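Local coordinates for aminotransferase (Paracoccus denitrificans, PDB 4GRX), which probably transfers amino groups between amines and keto acids or ketones as a class III omega-aminotransferase, with a covalently bound pyridoxal phosphate cofactor, at residues 277-280 with 284-287. Numbering follows the deposited sequence.
Sequences TGNT and LTYD
The flat amide of Asn279 meets the hydroxyl of Thr285 at its carbonyl end: Thr285 OG1 lies in the carbonyl plane and gives its proton to a lone pair of Asn279 OD1 at 3.1 Å, with a C=O...donor angle of 105°. The second flat group, the ring of Tyr286, has Thr285 CG2 over one face, 3.9 Å above the plane and offset toward the rim. Thr285 thus shows how the two branches of a threonine can divide the work, with OG1 serving the loop 277-280 and the methyl resting on the neighbouring ring. The same OG1 also accepts a weak hydrogen bond, 3.4 Å long, from Thr277 OG1, giving a short hydrogen-bond chain from the Thr277 hydroxyl, through that of Thr285, to the amide oxygen of Asn279. A chi1 of -60° at Thr285 turns OG1 to the loop and leaves the methyl anti to the backbone N. With an alanine in place of Asn279 the amide oxygen is gone, and the Thr285 hydroxyl is likely to keep just the weak Thr277 bond of the two that cross this contact. The contact joins the loop that follows strand 265-268, in the large seven-stranded sheet of this class III aminotransferase, to the end of the short helix 282-285. That helix closes in a Schellman motif, with Asp287, at positive phi, as the C-prime residue and its N bonded to Leu284 O at 3.1 Å. Nearer the surface the touch is apolar: Leu284 CB lies 4.1 Å from Asn279 CB, and one branch of the same leucine, CD1, reaches Thr280 CB at 4.0 Å. Beyond the two segments, Thr285 and Tyr286 both rest on Ile387 of strand 381-387, while Gly278 O accepts a hydrogen bond from Arg362 NH1.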
ATOM      1  N   THR A 277     -18.885 -15.115   4.196  1.00 29.51           N
ATOM      2  CA  THR A 277     -19.867 -15.604   3.237  1.00 30.36           C
ATOM      3  C   THR A 277     -20.539 -16.892   3.669  1.00 32.08           C
ATOM      4  O   THR A 277     -21.586 -17.260   3.120  1.00 33.11           O
ATOM      5  CB  THR A 277     -19.205 -15.897   1.883  1.00 30.15           C
ATOM      6  OG1 THR A 277     -17.917 -16.533   2.092  1.00 29.68           O
ATOM      7  CG2 THR A 277     -19.063 -14.586   1.101  1.00 29.03           C
ATOM      8  N   GLY A 278     -19.924 -17.579   4.633  1.00 32.24           N
ATOM      9  CA  GLY A 278     -20.367 -18.900   5.061  1.00 33.22           C
ATOM     10  C   GLY A 278     -19.325 -19.958   4.753  1.00 33.45           C
ATOM     11  O   GLY A 278     -19.542 -21.139   5.009  1.00 34.53           O
ATOM     12  N   ASN A 279     -18.186 -19.524   4.217  1.00 32.40           N
ATOM     13  CA  ASN A 279     -17.100 -20.421   3.803  1.00 33.04           C
ATOM     14  C   ASN A 279     -15.756 -19.763   3.826  1.00 32.27           C
ATOM     15  O   ASN A 279     -15.675 -18.564   4.053  1.00 32.57           O
ATOM     16  CB  ASN A 279     -17.344 -20.933   2.395  1.00 33.32           C
ATOM     17  CG  ASN A 279     -18.313 -22.074   2.381  1.00 34.72           C
ATOM     18  OD1 ASN A 279     -19.462 -21.908   1.974  1.00 35.19           O
ATOM     19  ND2 ASN A 279     -17.877 -23.228   2.880  1.00 35.32           N
ATOM     20  N   THR A 280     -14.702 -20.528   3.561  1.00 32.35           N
ATOM     21  CA  THR A 280     -13.348 -19.984   3.587  1.00 31.63           C
ATOM     22  C   THR A 280     -13.146 -18.962   2.458  1.00 30.92           C
ATOM     23  O   THR A 280     -12.329 -18.044   2.568  1.00 30.27           O
ATOM     24  CB  THR A 280     -12.303 -21.103   3.491  1.00 32.30           C
ATOM     25  OG1 THR A 280     -12.618 -22.117   4.448  1.00 33.38           O
ATOM     26  CG2 THR A 280     -10.885 -20.580   3.748  1.00 31.45           C
ATOM     27  N   LEU A 284     -15.787 -20.574  -3.035  1.00 32.40           N
ATOM     28  CA  LEU A 284     -16.362 -21.809  -2.525  1.00 33.35           C
ATOM     29  C   LEU A 284     -17.881 -21.670  -2.439  1.00 33.92           C
ATOM     30  O   LEU A 284     -18.597 -22.517  -2.962  1.00 35.10           O
ATOM     31  CB  LEU A 284     -15.761 -22.218  -1.171  1.00 33.12           C
ATOM     32  CG  LEU A 284     -14.273 -22.602  -1.180  1.00 32.95           C
ATOM     33  CD1 LEU A 284     -13.731 -22.815   0.230  1.00 32.94           C
ATOM     34  CD2 LEU A 284     -13.975 -23.804  -2.066  1.00 33.92           C
ATOM     35  N   THR A 285     -18.365 -20.584  -1.826  1.00 33.31           N
ATOM     36  CA  THR A 285     -19.805 -20.380  -1.584  1.00 34.22           C
ATOM     37  C   THR A 285     -20.620 -20.363  -2.875  1.00 34.94           C
ATOM     38  O   THR A 285     -21.725 -20.892  -2.923  1.00 36.16           O
ATOM     39  CB  THR A 285     -20.078 -19.088  -0.775  1.00 33.30           C
ATOM     40  OG1 THR A 285     -19.415 -19.173   0.496  1.00 33.60           O
ATOM     41  CG2 THR A 285     -21.580 -18.876  -0.535  1.00 33.55           C
ATOM     42  N   TYR A 286     -20.052 -19.764  -3.916  1.00 34.62           N
ATOM     43  CA  TYR A 286     -20.712 -19.633  -5.198  1.00 35.34           C
ATOM     44  C   TYR A 286     -20.175 -20.612  -6.224  1.00 36.23           C
ATOM     45  O   TYR A 286     -20.516 -20.523  -7.404  1.00 36.85           O
ATOM     46  CB  TYR A 286     -20.649 -18.171  -5.677  1.00 34.52           C
ATOM     47  CG  TYR A 286     -21.539 -17.293  -4.828  1.00 34.68           C
ATOM     48  CD1 TYR A 286     -22.923 -17.260  -5.037  1.00 35.75           C
ATOM     49  CD2 TYR A 286     -21.016 -16.550  -3.779  1.00 33.90           C
ATOM     50  CE1 TYR A 286     -23.756 -16.491  -4.243  1.00 35.85           C
ATOM     51  CE2 TYR A 286     -21.842 -15.781  -2.974  1.00 34.25           C
ATOM     52  CZ  TYR A 286     -23.209 -15.761  -3.210  1.00 35.27           C
ATOM     53  OH  TYR A 286     -24.025 -15.001  -2.408  1.00 35.72           O
ATOM     54  N   ASP A 287     -19.331 -21.538  -5.769  1.00 37.06           N
ATOM     55  CA  ASP A 287     -18.942 -22.735  -6.537  1.00 38.59           C
ATOM     56  C   ASP A 287     -18.297 -22.458  -7.913  1.00 37.86           C
ATOM     57  O   ASP A 287     -18.784 -22.937  -8.934  1.00 38.88           O
ATOM     58  CB  ASP A 287     -20.158 -23.673  -6.685  1.00 41.24           C
ATOM     59  CG  ASP A 287     -19.767 -25.145  -6.873  1.00 44.20           C
ATOM     60  OD1 ASP A 287     -18.994 -25.683  -6.041  1.00 44.84           O
ATOM     61  OD2 ASP A 287     -20.260 -25.780  -7.839  1.00 46.07           O
TER